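Local coordinates for cellulose binding protein (Clavibacter michiganensis, PDB 4JJO), which probably binds plant cell-wall polysaccharides as the expansin part of a cellulase thought to hydrolyse cellulose and related beta-glucans, at residues 31-36 with 81-86; 112-117 with 186-191. All coordinates share one frame; numbering follows the deposited sequence.

Contact 1. Residues 31-36 with 81-86; sequences DRMYVA and EEAFRA
The backbones of Arg-32 and Met-33, just ahead of strand 34-38, come up to the first turn of helix 81-87, where the CA atoms of Met-33 and Ala-83 are 5.4 Å apart. The thioether of Met-33 carries the apolar part. Its CG lies anti to the carbonyl carbon (chi1 -62°), and the bend at chi2 brings the sulfur to the helix backbone. SD of Met-33 stands 3.6 Å from CA of Ala-83 and 3.8 Å from its CB. The methyl CE of Met-33 lies 3.9 Å from O of Glu-82.

This is the N-terminal expansin domain, of the double-psi beta-barrel clan, and the helix follows barrel strand 76-80. Ser-80 bridges the two segments, its OG bonded to both Arg-32 O and Ala-83 N.

Glu-82 and Arg-32 lie side by side and point the same way. CB of Arg-32 packs against the carboxylate, 3.5 Å from both CD and OE1 of Glu-82. Their charged ends do not meet, and NE of Arg-32 is 5.2 Å from OE2 of Glu-82. Opposite charge may still favour the pairing. Arg-32 instead gives NH1 to the carbonyl of Pro-29. An Asx turn shapes the approach to strand 34-38: Met-33 N donates to OD1 of Asp-31 at 2.8 Å, from above the carboxylate plane.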
loop_
_atom_site.group_PDB
_atom_site.type_symbol
_atom_site.label_atom_id
_atom_site.label_comp_id
_atom_site.label_asym_id
_atom_site.label_seq_id
_atom_site.Cartn_x
_atom_site.Cartn_y
_atom_site.Cartn_z
ATOM N N ASP A 31 1.662 11.988 8.667
ATOM C CA ASP A 31 0.856 12.020 9.882
ATOM C C ASP A 31 1.263 10.912 10.852
ATOM O O ASP A 31 0.743 10.832 11.965
ATOM C CB ASP A 31 -0.637 11.904 9.557
ATOM C CG ASP A 31 -0.992 10.591 8.879
ATOM O OD1 ASP A 31 -0.122 9.698 8.803
ATOM O OD2 ASP A 31 -2.149 10.448 8.427
ATOM N N ARG A 32 2.183 10.054 10.420
ATOM C CA ARG A 32 2.702 8.984 11.267
ATOM C C ARG A 32 1.615 7.994 11.663
ATOM O O ARG A 32 1.733 7.304 12.675
ATOM C CB ARG A 32 3.360 9.560 12.523
ATOM C CG ARG A 32 4.583 10.403 12.231
ATOM C CD ARG A 32 5.490 9.658 11.283
ATOM N NE ARG A 32 6.804 10.276 11.135
ATOM C CZ ARG A 32 7.354 10.612 9.971
ATOM N NH1 ARG A 32 6.714 10.402 8.829
ATOM N NH2 ARG A 32 8.555 11.167 9.942
ATOM N N MET A 33 0.564 7.922 10.856
ATOM C CA MET A 33 -0.540 7.009 11.120
ATOM C C MET A 33 -0.429 5.803 10.199
ATOM O O MET A 33 -0.862 5.838 9.047
ATOM C CB MET A 33 -1.879 7.713 10.919
ATOM C CG MET A 33 -2.106 8.887 11.861
ATOM S SD MET A 33 -2.142 8.399 13.598
ATOM C CE MET A 33 -2.249 9.994 14.401
ATOM N N TYR A 34 0.170 4.739 10.719
ATOM C CA TYR A 34 0.378 3.524 9.944
ATOM C C TYR A 34 0.281 2.309 10.850
ATOM O O TYR A 34 0.160 2.445 12.067
ATOM C CB TYR A 34 1.736 3.558 9.243
ATOM C CG TYR A 34 2.916 3.755 10.169
ATOM C CD1 TYR A 34 3.565 2.670 10.738
ATOM C CD2 TYR A 34 3.390 5.027 10.460
ATOM C CE1 TYR A 34 4.647 2.846 11.579
ATOM C CE2 TYR A 34 4.470 5.213 11.296
ATOM C CZ TYR A 34 5.095 4.121 11.851
ATOM O OH TYR A 34 6.172 4.305 12.688
ATOM N N VAL A 35 0.341 1.124 10.256
ATOM C CA VAL A 35 0.120 -0.104 11.006
ATOM C C VAL A 35 0.776 -1.296 10.327
ATOM O O VAL A 35 0.897 -1.339 9.101
ATOM C CB VAL A 35 -1.390 -0.384 11.151
ATOM C CG1 VAL A 35 -2.023 -0.593 9.783
ATOM C CG2 VAL A 35 -1.636 -1.582 12.053
ATOM N N ALA A 36 1.214 -2.253 11.140
ATOM C CA ALA A 36 1.677 -3.539 10.650
ATOM C C ALA A 36 0.604 -4.572 10.957
ATOM O O ALA A 36 0.090 -4.630 12.074
ATOM C CB ALA A 36 2.981 -3.922 11.311
ATOM N N GLU A 81 3.371 4.304 17.055
ATOM C CA GLU A 81 3.268 4.911 18.373
ATOM C C GLU A 81 2.233 6.028 18.352
ATOM O O GLU A 81 1.465 6.192 19.299
ATOM C CB GLU A 81 4.627 5.458 18.816
ATOM C CG GLU A 81 5.653 4.382 19.133
ATOM C CD GLU A 81 7.007 4.955 19.501
ATOM O OE1 GLU A 81 7.275 6.130 19.168
ATOM O OE2 GLU A 81 7.805 4.227 20.124
ATOM N N GLU A 82 2.200 6.780 17.257
ATOM C CA GLU A 82 1.332 7.948 17.157
ATOM C C GLU A 82 -0.143 7.565 17.075
ATOM O O GLU A 82 -0.994 8.219 17.683
ATOM C CB GLU A 82 1.729 8.808 15.955
ATOM C CG GLU A 82 3.071 9.519 16.125
ATOM C CD GLU A 82 4.261 8.632 15.784
ATOM O OE1 GLU A 82 4.049 7.493 15.317
ATOM O OE2 GLU A 82 5.412 9.077 15.979
ATOM N N ALA A 83 -0.445 6.515 16.321
ATOM C CA ALA A 83 -1.810 6.018 16.234
ATOM C C ALA A 83 -2.240 5.437 17.577
ATOM O O ALA A 83 -3.367 5.646 18.026
ATOM C CB ALA A 83 -1.926 4.968 15.139
ATOM N N PHE A 84 -1.331 4.715 18.218
ATOM C CA PHE A 84 -1.609 4.100 19.511
ATOM C C PHE A 84 -1.918 5.146 20.581
ATOM O O PHE A 84 -2.827 4.960 21.392
ATOM C CB PHE A 84 -0.421 3.241 19.944
ATOM C CG PHE A 84 -0.689 2.405 21.161
ATOM C CD1 PHE A 84 -1.022 1.067 21.039
ATOM C CD2 PHE A 84 -0.610 2.957 22.421
ATOM C CE1 PHE A 84 -1.264 0.297 22.153
ATOM C CE2 PHE A 84 -0.856 2.191 23.541
ATOM C CZ PHE A 84 -1.185 0.860 23.407
ATOM N N ARG A 85 -1.167 6.245 20.579
ATOM C CA ARG A 85 -1.374 7.309 21.561
ATOM C C ARG A 85 -2.718 7.996 21.361
ATOM O O ARG A 85 -3.314 8.500 22.313
ATOM C CB ARG A 85 -0.258 8.353 21.483
ATOM C CG ARG A 85 1.101 7.852 21.919
ATOM C CD ARG A 85 1.981 8.998 22.377
ATOM N NE ARG A 85 3.353 8.563 22.613
ATOM C CZ ARG A 85 4.332 8.616 21.713
ATOM N NH1 ARG A 85 4.115 9.098 20.494
ATOM N NH2 ARG A 85 5.543 8.186 22.038
ATOM N N ALA A 86 -3.187 8.025 20.119
ATOM C CA ALA A 86 -4.450 8.675 19.804
ATOM C C ALA A 86 -5.613 7.847 20.332
ATOM O O ALA A 86 -6.664 8.385 20.679
ATOM C CB ALA A 86 -4.579 8.867 18.308
#

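Contact 2. Residues 112-117 with 186-191; sequences IRVKEG and MAPGEI
Val-114 and Gly-189 make the one direct backbone bond between the end of strand 111-114, which the chain leaves after Val-114, and the type II turn Ala-187 to Glu-190. Gly-189 N donates to Val-114 O at 2.8 Å, in a nearly straight bond (177° at the hydrogen). The same oxygen receives a CA-H...O contact from Pro-188.

The side chain of Arg-113 runs along the turn. CB and CG pass the carbonyl of Glu-190, with CG of Arg-113 3.6 Å from O of Glu-190. CD of Arg-113 then reaches the carbonyl before it, 3.7 Å from Gly-189 O. The chain bends at chi3 (63°), beyond which the guanidinium turns to other partners. NE is hydrogen-bonded outside the two segments. NH1 of Arg-113 gives a bond of 2.7 Å to water 1, which sits at the edge of the group and in its plane. NH1 also reaches the carbonyl of Ile-18, and NH2 bonds Gln-126 OE1. Water 1 donates in turn to Gly-189 O and, in one of two conformers of Glu-116, to its OE2.

Val-114 packs over the start of the turn. Its CG1 is 4.0 Å from SD of Met-186, the two side chains crossing at about a right angle. Pro-188 brings CB to 3.6 Å from Lys-115 O. Here the first strand of the expansin C-terminal domain, an immunoglobulin-like E-set fold, meets the loop into edge strand 191-193.

Water 2 accepts from Val-114 N and donates to the carbonyls of Ala-187 and Glu-190. With Gly-189 O held by water 1, water therefore supplies much of the backbone bonding here.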
loop_
_atom_site.group_PDB
_atom_site.type_symbol
_atom_site.label_atom_id
_atom_site.label_comp_id
_atom_site.label_asym_id
_atom_site.label_seq_id
_atom_site.Cartn_x
_atom_site.Cartn_y
_atom_site.Cartn_z
ATOM N N ILE A 112 2.819 6.010 -9.869
ATOM C CA ILE A 112 3.610 4.821 -10.140
ATOM C C ILE A 112 5.069 5.119 -9.845
ATOM O O ILE A 112 5.599 6.134 -10.301
ATOM C CB ILE A 112 3.500 4.398 -11.616
ATOM C CG1 ILE A 112 2.054 4.049 -11.978
ATOM C CG2 ILE A 112 4.426 3.225 -11.914
ATOM C CD1 ILE A 112 1.447 2.961 -11.138
ATOM N N ARG A 113 5.714 4.247 -9.077
ATOM C CA ARG A 113 7.155 4.337 -8.891
ATOM C C ARG A 113 7.828 3.110 -9.478
ATOM O O ARG A 113 7.573 1.981 -9.053
ATOM C CB ARG A 113 7.532 4.479 -7.414
ATOM C CG ARG A 113 9.040 4.499 -7.196
ATOM C CD ARG A 113 9.444 4.918 -5.792
ATOM N NE ARG A 113 8.969 3.990 -4.770
ATOM C CZ ARG A 113 9.555 3.803 -3.591
ATOM N NH1 ARG A 113 10.652 4.474 -3.268
ATOM N NH2 ARG A 113 9.043 2.935 -2.729
ATOM N N VAL A 114 8.679 3.336 -10.469
ATOM C CA VAL A 114 9.491 2.266 -11.019
ATOM C C VAL A 114 10.582 1.944 -10.009
ATOM O O VAL A 114 11.216 2.848 -9.466
ATOM C CB VAL A 114 10.131 2.669 -12.357
ATOM C CG1 VAL A 114 11.007 1.548 -12.878
ATOM C CG2 VAL A 114 9.059 3.024 -13.373
ATOM N N LYS A 115 10.790 0.659 -9.747
ATOM C CA LYS A 115 11.790 0.236 -8.782
ATOM C C LYS A 115 13.185 0.576 -9.278
ATOM O O LYS A 115 13.469 0.472 -10.472
ATOM C CB LYS A 115 11.701 -1.271 -8.545
ATOM C CG LYS A 115 12.527 -1.737 -7.357
ATOM C CD LYS A 115 12.489 -3.243 -7.181
ATOM C CE LYS A 115 13.206 -3.638 -5.899
ATOM N NZ LYS A 115 13.396 -5.107 -5.754
ATOM N N GLU A 116 14.057 0.986 -8.365
ATOM C CA GLU A 116 15.460 1.221 -8.679
ATOM C C GLU A 116 16.022 -0.021 -9.363
ATOM O O GLU A 116 15.737 -1.137 -8.928
ATOM C CB GLU A 116 16.249 1.496 -7.394
ATOM C CG GLU A 116 15.983 2.852 -6.745
ATOM C CD GLU A 116 14.745 2.862 -5.861
ATOM O OE1 GLU A 116 14.033 1.837 -5.797
ATOM O OE2 GLU A 116 14.487 3.905 -5.223
ATOM N N GLY A 117 16.824 0.166 -10.406
ATOM C CA GLY A 117 17.428 -0.954 -11.105
ATOM C C GLY A 117 16.623 -1.475 -12.279
ATOM O O GLY A 117 17.121 -2.282 -13.064
ATOM N N MET A 186 10.553 5.121 -18.092
ATOM C CA MET A 186 11.442 4.202 -17.404
ATOM C C MET A 186 12.362 5.046 -16.540
ATOM O O MET A 186 13.512 5.310 -16.900
ATOM C CB MET A 186 12.236 3.372 -18.409
ATOM C CG MET A 186 13.274 2.451 -17.787
ATOM S SD MET A 186 12.592 1.327 -16.553
ATOM C CE MET A 186 11.323 0.503 -17.507
ATOM N N ALA A 187 11.832 5.477 -15.401
ATOM C CA ALA A 187 12.519 6.410 -14.522
ATOM C C ALA A 187 12.620 5.830 -13.114
ATOM O O ALA A 187 11.869 6.215 -12.215
ATOM C CB ALA A 187 11.779 7.727 -14.493
ATOM N N PRO A 188 13.558 4.898 -12.916
ATOM C CA PRO A 188 13.726 4.210 -11.634
ATOM C C PRO A 188 13.857 5.170 -10.455
ATOM O O PRO A 188 14.646 6.116 -10.502
ATOM C CB PRO A 188 15.021 3.421 -11.835
ATOM C CG PRO A 188 15.108 3.217 -13.297
ATOM C CD PRO A 188 14.551 4.457 -13.910
ATOM N N GLY A 189 13.073 4.923 -9.410
ATOM C CA GLY A 189 13.133 5.715 -8.195
ATOM C C GLY A 189 12.167 6.883 -8.155
ATOM O O GLY A 189 11.839 7.385 -7.080
ATOM N N GLU A 190 11.705 7.317 -9.321
ATOM C CA GLU A 190 10.847 8.491 -9.406
ATOM C C GLU A 190 9.394 8.162 -9.104
ATOM O O GLU A 190 8.855 7.178 -9.605
ATOM C CB GLU A 190 10.938 9.105 -10.799
ATOM C CG GLU A 190 10.193 10.419 -10.933
ATOM C CD GLU A 190 10.417 11.085 -12.272
ATOM O OE1 GLU A 190 11.384 10.715 -12.972
ATOM O OE2 GLU A 190 9.620 11.977 -12.630
ATOM N N ILE A 191 8.762 8.999 -8.287
ATOM C CA ILE A 191 7.323 8.913 -8.082
ATOM C C ILE A 191 6.635 9.683 -9.198
ATOM O O ILE A 191 6.670 10.914 -9.228
ATOM C CB ILE A 191 6.897 9.479 -6.716
ATOM C CG1 ILE A 191 7.541 8.673 -5.586
ATOM C CG2 ILE A 191 5.382 9.447 -6.583
ATOM C CD1 ILE A 191 7.387 9.295 -4.215
HETATM O O HOH W 1 12.478 6.004 -4.629
HETATM O O HOH W 2 9.254 5.909 -11.743
#

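How the contacts relate
The two contacts lie in different domains of the expansin unit. Contact 1 belongs to the N-terminal barrel domain and contact 2 to the C-terminal beta domain. Their centres are 28 Å apart, and their nearest atoms about 13 Å, so they do not touch. Along the chain they are in series: 31-36 with 81-86 closes before 112-117 with 186-191 opens. Each centre is about 16 Å from the centre of the chain. A link between domains does start from contact 2, because Arg-113 bonds the carbonyl of Ile-18 and touches Pro-26, both in the N-terminal part. The structure is the apo form, so neither contact can be tied to a bound sugar.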